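PDB 3QAV: Rho-class glutathione S-transferase from Laternula elliptica, which binds glutathione and probably conjugates it, through its thiol sulfur, to electrophilic substrates, as glutathione S-transferases generally do. Local coordinates for residues Tyr119-Met122 with Phe123-Ser126; His159-Leu162 with Gly163-Asn167. All blocks are in the same frame, centred on the assembly; numbering follows the deposited sequence.

Contact 1: Tyr119-Met122 with Phe123-Ser126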
loop_
_atom_site.group_PDB
_atom_site.type_symbol
_atom_site.label_atom_id
_atom_site.label_comp_id
_atom_site.label_asym_id
_atom_site.label_seq_id
_atom_site.Cartn_x
_atom_site.Cartn_y
_atom_site.Cartn_z
ATOM N N TYR A 119 6.068 -0.135 11.359
ATOM C CA TYR A 119 4.905 -0.011 10.478
ATOM C C TYR A 119 5.100 1.221 9.581
ATOM O O TYR A 119 4.862 1.166 8.381
ATOM C CB TYR A 119 3.620 0.161 11.301
ATOM C CG TYR A 119 3.058 -1.111 11.926
ATOM C CD1 TYR A 119 2.691 -1.144 13.274
ATOM C CD2 TYR A 119 2.831 -2.257 11.156
ATOM C CE1 TYR A 119 2.109 -2.283 13.843
ATOM C CE2 TYR A 119 2.241 -3.407 11.714
ATOM C CZ TYR A 119 1.884 -3.410 13.055
ATOM O OH TYR A 119 1.300 -4.530 13.605
ATOM N N GLN A 120 5.538 2.333 10.160
ATOM C CA GLN A 120 5.757 3.538 9.360
ATOM C C GLN A 120 6.691 3.254 8.179
ATOM O O GLN A 120 6.355 3.549 7.027
ATOM C CB GLN A 120 6.344 4.668 10.220
ATOM C CG GLN A 120 6.929 5.836 9.415
ATOM C CD GLN A 120 5.882 6.670 8.674
ATOM O OE1 GLN A 120 6.193 7.351 7.685
ATOM N NE2 GLN A 120 4.647 6.637 9.157
ATOM N N ARG A 121 7.857 2.681 8.460
ATOM C CA ARG A 121 8.820 2.382 7.396
ATOM C C ARG A 121 8.261 1.394 6.361
ATOM O O ARG A 121 8.414 1.604 5.164
ATOM C CB ARG A 121 10.120 1.850 8.003
ATOM C CG ARG A 121 10.868 2.878 8.867
ATOM C CD ARG A 121 11.570 3.944 8.019
ATOM N NE ARG A 121 10.766 5.137 7.770
ATOM C CZ ARG A 121 10.808 6.251 8.500
ATOM N NH1 ARG A 121 10.031 7.284 8.180
ATOM N NH2 ARG A 121 11.625 6.340 9.545
ATOM N N MET A 122 7.608 0.331 6.825
ATOM C CA MET A 122 7.015 -0.664 5.930
ATOM C C MET A 122 6.154 -0.044 4.827
ATOM O O MET A 122 6.429 -0.201 3.635
ATOM C CB MET A 122 6.118 -1.628 6.716
ATOM C CG MET A 122 6.830 -2.662 7.545
ATOM S SD MET A 122 5.665 -3.429 8.696
ATOM C CE MET A 122 4.445 -4.090 7.567
ATOM N N PHE A 123 5.102 0.652 5.244
ATOM C CA PHE A 123 4.156 1.267 4.319
ATOM C C PHE A 123 4.690 2.463 3.541
ATOM O O PHE A 123 4.206 2.764 2.456
ATOM C CB PHE A 123 2.872 1.602 5.091
ATOM C CG PHE A 123 2.254 0.384 5.755
ATOM C CD1 PHE A 123 2.181 0.278 7.139
ATOM C CD2 PHE A 123 1.819 -0.692 4.982
ATOM C CE1 PHE A 123 1.692 -0.882 7.748
ATOM C CE2 PHE A 123 1.331 -1.854 5.578
ATOM C CZ PHE A 123 1.267 -1.952 6.965
ATOM N N GLU A 124 5.702 3.133 4.078
ATOM C CA GLU A 124 6.287 4.267 3.373
ATOM C C GLU A 124 7.078 3.775 2.150
ATOM O O GLU A 124 7.291 4.530 1.194
ATOM C CB GLU A 124 7.204 5.057 4.310
ATOM C CG GLU A 124 7.777 6.334 3.701
ATOM C CD GLU A 124 8.652 7.092 4.682
ATOM O OE1 GLU A 124 8.621 6.758 5.883
ATOM O OE2 GLU A 124 9.359 8.032 4.257
ATOM N N THR A 125 7.500 2.509 2.171
ATOM C CA THR A 125 8.272 1.960 1.054
ATOM C C THR A 125 7.532 2.028 -0.279
ATOM O O THR A 125 8.155 1.919 -1.340
ATOM C CB THR A 125 8.675 0.478 1.279
ATOM O OG1 THR A 125 7.505 -0.350 1.274
ATOM C CG2 THR A 125 9.408 0.317 2.586
ATOM N N SER A 126 6.213 2.204 -0.230
ATOM C CA SER A 126 5.425 2.272 -1.456
ATOM C C SER A 126 5.818 3.488 -2.295
ATOM O O SER A 126 5.670 3.474 -3.513
ATOM C CB SER A 126 3.928 2.330 -1.144
ATOM O OG SER A 126 3.525 3.648 -0.821
#

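Contact 2: His159-Leu162 with Gly163-Asn167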
loop_
_atom_site.group_PDB
_atom_site.type_symbol
_atom_site.label_atom_id
_atom_site.label_comp_id
_atom_site.label_asym_id
_atom_site.label_seq_id
_atom_site.Cartn_x
_atom_site.Cartn_y
_atom_site.Cartn_z
ATOM N N HIS A 159 15.732 11.037 -6.820
ATOM C CA HIS A 159 16.808 11.408 -5.913
ATOM C C HIS A 159 16.259 11.893 -4.579
ATOM O O HIS A 159 16.835 11.612 -3.526
ATOM C CB HIS A 159 17.691 12.485 -6.552
ATOM C CG HIS A 159 18.595 11.963 -7.628
ATOM N ND1 HIS A 159 19.330 12.788 -8.450
ATOM C CD2 HIS A 159 18.906 10.697 -7.995
ATOM C CE1 HIS A 159 20.055 12.055 -9.277
ATOM N NE2 HIS A 159 19.817 10.782 -9.020
ATOM N N VAL A 160 15.142 12.614 -4.617
ATOM C CA VAL A 160 14.533 13.109 -3.385
ATOM C C VAL A 160 14.051 11.939 -2.529
ATOM O O VAL A 160 14.333 11.869 -1.331
ATOM C CB VAL A 160 13.339 14.037 -3.678
ATOM C CG1 VAL A 160 12.621 14.391 -2.381
ATOM C CG2 VAL A 160 13.833 15.299 -4.366
ATOM N N GLU A 161 13.329 11.018 -3.150
ATOM C CA GLU A 161 12.825 9.848 -2.445
ATOM C C GLU A 161 13.960 9.079 -1.764
ATOM O O GLU A 161 13.892 8.779 -0.570
ATOM C CB GLU A 161 12.097 8.940 -3.424
ATOM C CG GLU A 161 11.529 7.672 -2.810
ATOM C CD GLU A 161 10.509 7.932 -1.710
ATOM O OE1 GLU A 161 9.657 8.836 -1.867
ATOM O OE2 GLU A 161 10.554 7.212 -0.691
ATOM N N LEU A 162 15.003 8.761 -2.527
ATOM C CA LEU A 162 16.141 8.022 -1.987
ATOM C C LEU A 162 16.797 8.756 -0.822
ATOM O O LEU A 162 17.335 8.129 0.089
ATOM C CB LEU A 162 17.175 7.755 -3.094
ATOM C CG LEU A 162 17.073 6.440 -3.879
ATOM C CD1 LEU A 162 15.620 6.080 -4.136
ATOM C CD2 LEU A 162 17.840 6.569 -5.188
ATOM N N GLY A 163 16.747 10.085 -0.858
ATOM C CA GLY A 163 17.340 10.881 0.205
ATOM C C GLY A 163 16.735 10.541 1.554
ATOM O O GLY A 163 17.442 10.440 2.556
ATOM N N HIS A 164 15.421 10.345 1.576
ATOM C CA HIS A 164 14.719 10.008 2.808
ATOM C C HIS A 164 15.291 8.750 3.432
ATOM O O HIS A 164 15.646 8.733 4.611
ATOM C CB HIS A 164 13.235 9.805 2.527
ATOM C CG HIS A 164 12.511 11.064 2.166
ATOM N ND1 HIS A 164 11.711 11.167 1.048
ATOM C CD2 HIS A 164 12.434 12.260 2.794
ATOM C CE1 HIS A 164 11.171 12.372 1.003
ATOM N NE2 HIS A 164 11.593 13.055 2.053
ATOM N N TRP A 165 15.395 7.696 2.630
ATOM C CA TRP A 165 15.911 6.424 3.112
ATOM C C TRP A 165 17.386 6.516 3.487
ATOM O O TRP A 165 17.832 5.871 4.440
ATOM C CB TRP A 165 15.666 5.337 2.060
ATOM C CG TRP A 165 14.217 5.270 1.664
ATOM C CD1 TRP A 165 13.635 5.866 0.587
ATOM C CD2 TRP A 165 13.151 4.662 2.408
ATOM N NE1 TRP A 165 12.274 5.674 0.613
ATOM C CE2 TRP A 165 11.951 4.936 1.720
ATOM C CE3 TRP A 165 13.095 3.912 3.592
ATOM C CZ2 TRP A 165 10.707 4.489 2.174
ATOM C CZ3 TRP A 165 11.857 3.465 4.044
ATOM C CH2 TRP A 165 10.680 3.756 3.335
ATOM N N GLU A 166 18.139 7.326 2.749
ATOM C CA GLU A 166 19.556 7.528 3.050
ATOM C C GLU A 166 19.621 8.058 4.484
ATOM O O GLU A 166 20.388 7.562 5.316
ATOM C CB GLU A 166 20.156 8.558 2.086
ATOM C CG GLU A 166 21.632 8.899 2.305
ATOM C CD GLU A 166 22.572 7.747 1.977
ATOM O OE1 GLU A 166 22.221 6.916 1.115
ATOM O OE2 GLU A 166 23.672 7.686 2.566
ATOM N N ASN A 167 18.795 9.061 4.766
ATOM C CA ASN A 167 18.726 9.667 6.091
ATOM C C ASN A 167 18.331 8.659 7.158
ATOM O O ASN A 167 18.970 8.573 8.205
ATOM C CB ASN A 167 17.714 10.813 6.105
ATOM C CG ASN A 167 18.256 12.079 5.481
ATOM O OD1 ASN A 167 17.526 13.055 5.298
ATOM N ND2 ASN A 167 19.544 12.075 5.153
#

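Contact 1: Tyr119-Met122 with Phe123-Ser126
Arg-121 and Glu-124 form the charged pair: NH1 of Arg-121 reaches OE1 of Glu-124 at 2.7 Å, nearly straight (164°) and on the syn lone pair. NE of Arg-121 meets the same oxygen from above the carboxylate plane, giving a side-on grip by two nitrogens on one atom. OE2 of Glu-124 is hydrogen-bonded to Tyr-168 and salt-bridged to Arg-75 of the second subunit. With the carboxylate of Glu-124 cut back to an alanine here, the Arg-121 guanidinium would probably be left without its mate, and Tyr-168 and Arg-75 of the second subunit would each lose a partner. Apolar contacts gather on Phe-123, with CE1 lying 3.8 Å from Tyr-119 CD2 and CZ 3.9 Å from Met-122 CE; the Met-122 sulfur is 5.3 Å from the ring centroid, an oblique Met-aromatic contact. Among backbone bonds, Phe-123 N to Tyr-119 O (3.2 Å, 172°) is a regular helical i to i+4 link. At Thr-125, chi1 of 67° turns OG1 back to donate to Met-122 O at 2.6 Å, and Thr-125 N donates to that same carbonyl. The arrangement belongs to the C-terminal part of helix 112-124 in the GST fold, set against the second subunit at the dimer interface.

Contact 2: His159-Leu162 with Gly163-Asn167
Gly-163 and Glu-166 carry the clearer backbone bonds of this helical turn, Gly-163 N to His-159 O at 3.1 Å and Glu-166 N to Leu-162 O at 2.9 Å, whereas the bond from His-164 N to Val-160 O is long (3.5 Å) and weak. One full turn apart, Glu-161 and Trp-165 make the polar side-chain contact. Trp-165 NE1 donates to Glu-161 OE2 at 2.7 Å with an N-H...O angle of 152°, onto the anti lone pair of that oxygen, which sits at the indole edge, 17° out of the ring plane. The carboxylate gets there because Glu-161 has CG anti to the backbone N (chi1 180°) and then bends at chi2, which folds its end back alongside the indole. The pair is an i to i+4 side-chain link within the long helix 148-172 of the all-helical C-terminal domain of the GST fold. Both carboxylate oxygens have further partners: OE1 accepts from Asn-131, and OE2 is salt-bridged to Arg-75 of the second subunit, so this buried acid joins a helical turn to the dimer contact. The Trp-165 ring also stacks with Phe-188. One residue earlier along the helix, Val-160 and His-164 also run side by side, CG1 of Val-160 lying 4.2 Å from CE1 of His-164. Val-160 O lies over one face of the imidazole, 3.6 Å from His-164 ND1, a nitrogen that is buried here and lacks a hydrogen-bonding partner.

From the N terminus, contact 1 (119-126) comes first, at the end of helix 112-124, and contact 2 (159-167) follows within helix 148-172. Each is one continuous run, so neither closes a long loop; they lie in series and neither nest nor cross. Between them the chain runs through helices 126-131 and 133-141 and into the first turns of helix 148-172. The centres of the two contacts are about 14 Å apart, yet the contacts touch: the Trp-165 six-membered ring packs on the backbone of contact 1, with CH2 of Trp-165 3.6 Å from Arg-121 O, which ties helix 148-172 to helix 112-124. Both also meet the second subunit, where Arg-75 of that subunit is salt-bridged to Glu-124 and to Glu-161.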